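Cryptic loci regulator 2 (Schizosaccharomyces pombe 972h-, PDB 5IKJ) acts upstream of histone deacetylases to promote heterochromatic transcriptional silencing and is required for nucleosome positioning and gene silencing by the SHREC repressor complex. Local coordinates at residues K293-S298 and H324-S329. Numbering follows the deposited sequence.
Sequences KQLGNS and HLVAHS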
loop_
_atom_site.group_PDB
_atom_site.type_symbol
_atom_site.label_atom_id
_atom_site.label_comp_id
_atom_site.label_asym_id
_atom_site.label_seq_id
_atom_site.Cartn_x
_atom_site.Cartn_y
_atom_site.Cartn_z
ATOM N N LYS A 293 16.927 5.356 -12.416
ATOM C CA LYS A 293 18.139 4.634 -12.778
ATOM C C LYS A 293 18.077 4.366 -14.272
ATOM O O LYS A 293 17.173 3.665 -14.736
ATOM C CB LYS A 293 18.251 3.320 -11.993
ATOM C CG LYS A 293 19.253 2.304 -12.545
ATOM C CD LYS A 293 20.686 2.797 -12.445
ATOM C CE LYS A 293 21.674 1.686 -12.776
ATOM N NZ LYS A 293 21.407 1.065 -14.103
ATOM N N GLN A 294 19.018 4.929 -15.024
ATOM C CA GLN A 294 19.043 4.683 -16.458
ATOM C C GLN A 294 19.245 3.197 -16.723
ATOM O O GLN A 294 19.967 2.505 -16.000
ATOM C CB GLN A 294 20.149 5.496 -17.131
ATOM C CG GLN A 294 20.133 5.395 -18.650
ATOM C CD GLN A 294 21.081 6.375 -19.316
ATOM O OE1 GLN A 294 21.572 7.310 -18.684
ATOM N NE2 GLN A 294 21.340 6.165 -20.602
ATOM N N LEU A 295 18.589 2.704 -17.770
ATOM C CA LEU A 295 18.649 1.296 -18.140
ATOM C C LEU A 295 19.621 1.124 -19.299
ATOM O O LEU A 295 19.477 1.773 -20.340
ATOM C CB LEU A 295 17.259 0.776 -18.510
ATOM C CG LEU A 295 16.257 0.788 -17.351
ATOM C CD1 LEU A 295 14.842 0.538 -17.845
ATOM C CD2 LEU A 295 16.639 -0.240 -16.290
ATOM N N GLY A 296 20.604 0.245 -19.114
ATOM C CA GLY A 296 21.741 0.166 -20.003
ATOM C C GLY A 296 22.903 1.040 -19.588
ATOM O O GLY A 296 23.908 1.093 -20.310
ATOM N N ASN A 297 22.796 1.724 -18.452
ATOM C CA ASN A 297 23.831 2.615 -17.954
ATOM C C ASN A 297 23.911 2.466 -16.443
ATOM O O ASN A 297 23.052 1.846 -15.810
ATOM C CB ASN A 297 23.544 4.076 -18.333
ATOM C CG ASN A 297 24.443 4.582 -19.445
ATOM O OD1 ASN A 297 24.959 5.698 -19.376
ATOM N ND2 ASN A 297 24.640 3.763 -20.471
ATOM N N SER A 298 24.964 3.037 -15.865
ATOM C CA SER A 298 25.112 3.124 -14.420
ATOM C C SER A 298 24.687 4.482 -13.879
ATOM O O SER A 298 24.912 4.768 -12.699
ATOM C CB SER A 298 26.561 2.838 -14.019
ATOM O OG SER A 298 27.432 3.855 -14.484
ATOM N N HIS A 324 19.442 0.152 -25.410
ATOM C CA HIS A 324 17.994 0.088 -25.248
ATOM C C HIS A 324 17.496 -1.317 -24.934
ATOM O O HIS A 324 16.311 -1.479 -24.628
ATOM C CB HIS A 324 17.291 0.581 -26.516
ATOM C CG HIS A 324 17.071 2.062 -26.561
ATOM N ND1 HIS A 324 16.298 2.663 -27.531
ATOM C CD2 HIS A 324 17.515 3.062 -25.762
ATOM C CE1 HIS A 324 16.274 3.967 -27.329
ATOM N NE2 HIS A 324 17.005 4.236 -26.262
ATOM N N LEU A 325 18.363 -2.330 -24.997
ATOM C CA LEU A 325 17.912 -3.712 -24.901
ATOM C C LEU A 325 17.622 -4.146 -23.471
ATOM O O LEU A 325 16.952 -5.166 -23.276
ATOM C CB LEU A 325 18.953 -4.641 -25.528
ATOM C CG LEU A 325 19.265 -4.370 -27.004
ATOM C CD1 LEU A 325 20.349 -5.315 -27.494
ATOM C CD2 LEU A 325 18.018 -4.488 -27.871
ATOM N N VAL A 326 18.109 -3.410 -22.471
ATOM C CA VAL A 326 17.708 -3.694 -21.097
ATOM C C VAL A 326 16.259 -3.280 -20.881
ATOM O O VAL A 326 15.474 -4.012 -20.268
ATOM C CB VAL A 326 18.650 -2.991 -20.102
ATOM C CG1 VAL A 326 18.282 -3.360 -18.669
ATOM C CG2 VAL A 326 20.101 -3.351 -20.388
ATOM N N ALA A 327 15.880 -2.104 -21.387
ATOM C CA ALA A 327 14.499 -1.654 -21.264
ATOM C C ALA A 327 13.562 -2.519 -22.098
ATOM O O ALA A 327 12.422 -2.775 -21.696
ATOM C CB ALA A 327 14.390 -0.187 -21.680
ATOM N N HIS A 328 14.025 -2.976 -23.265
ATOM C CA HIS A 328 13.213 -3.870 -24.084
ATOM C C HIS A 328 12.963 -5.192 -23.370
ATOM O O HIS A 328 11.863 -5.750 -23.444
ATOM C CB HIS A 328 13.898 -4.112 -25.429
ATOM C CG HIS A 328 13.206 -5.127 -26.287
ATOM N ND1 HIS A 328 12.112 -4.822 -27.067
ATOM C CD2 HIS A 328 13.455 -6.443 -26.487
ATOM C CE1 HIS A 328 11.718 -5.906 -27.712
ATOM N NE2 HIS A 328 12.515 -6.903 -27.378
ATOM N N SER A 329 13.975 -5.707 -22.667
ATOM C CA SER A 329 13.838 -6.999 -22.002
ATOM C C SER A 329 12.884 -6.916 -20.816
ATOM O O SER A 329 12.087 -7.832 -20.589
ATOM C CB SER A 329 15.211 -7.498 -21.552
ATOM O OG SER A 329 15.135 -8.818 -21.046
#
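The turn that follows strand 288-294 packs against helix 325-330, with L295 and G296 meeting V326 and A327. The backbones come nearest at G296 and V326, whose CA atoms lie 5.7 Å apart, and no hydrogen bond joins the two segments. G296 suits the place twice over: its positive phi of 91° is readily adopted by glycine, and with no side chain in the way the valine can approach the backbone. V326 points at the turn and sets CG2 over the peptide, 3.8 Å from G296 N. With CG1 anti to its own backbone N (chi1 -176°), the same side chain turns its other methyl toward L295, CD2 of the leucine lying a loose 4.3 Å from CG1 of V326; two methyls on one carbon thus serve both peptide and leucine. The branched leucine in turn reaches two helix residues at once, for its CD1 meets A327 CB at 3.9 Å. A327 also touches W312, and its small methyl suits a place where the helix lies close to its neighbours. Behind the contact, K293 NZ donates to Q294 O at 2.8 Å, almost in line with the C=O bond, and also bonds N526 O, linking the turn to the loop at N526. N297 ND2 adds a bond to G296 O at 2.8 Å, approaching from above the carbonyl plane. At the start of the helical segment, H324 lies edge-to-face with W249. The whole is a small apolar contact between the hairpin turn linking strands 288-294 and 300-304 of a five-stranded antiparallel sheet and the short helix that precedes strand 333-340 of the next, mixed sheet.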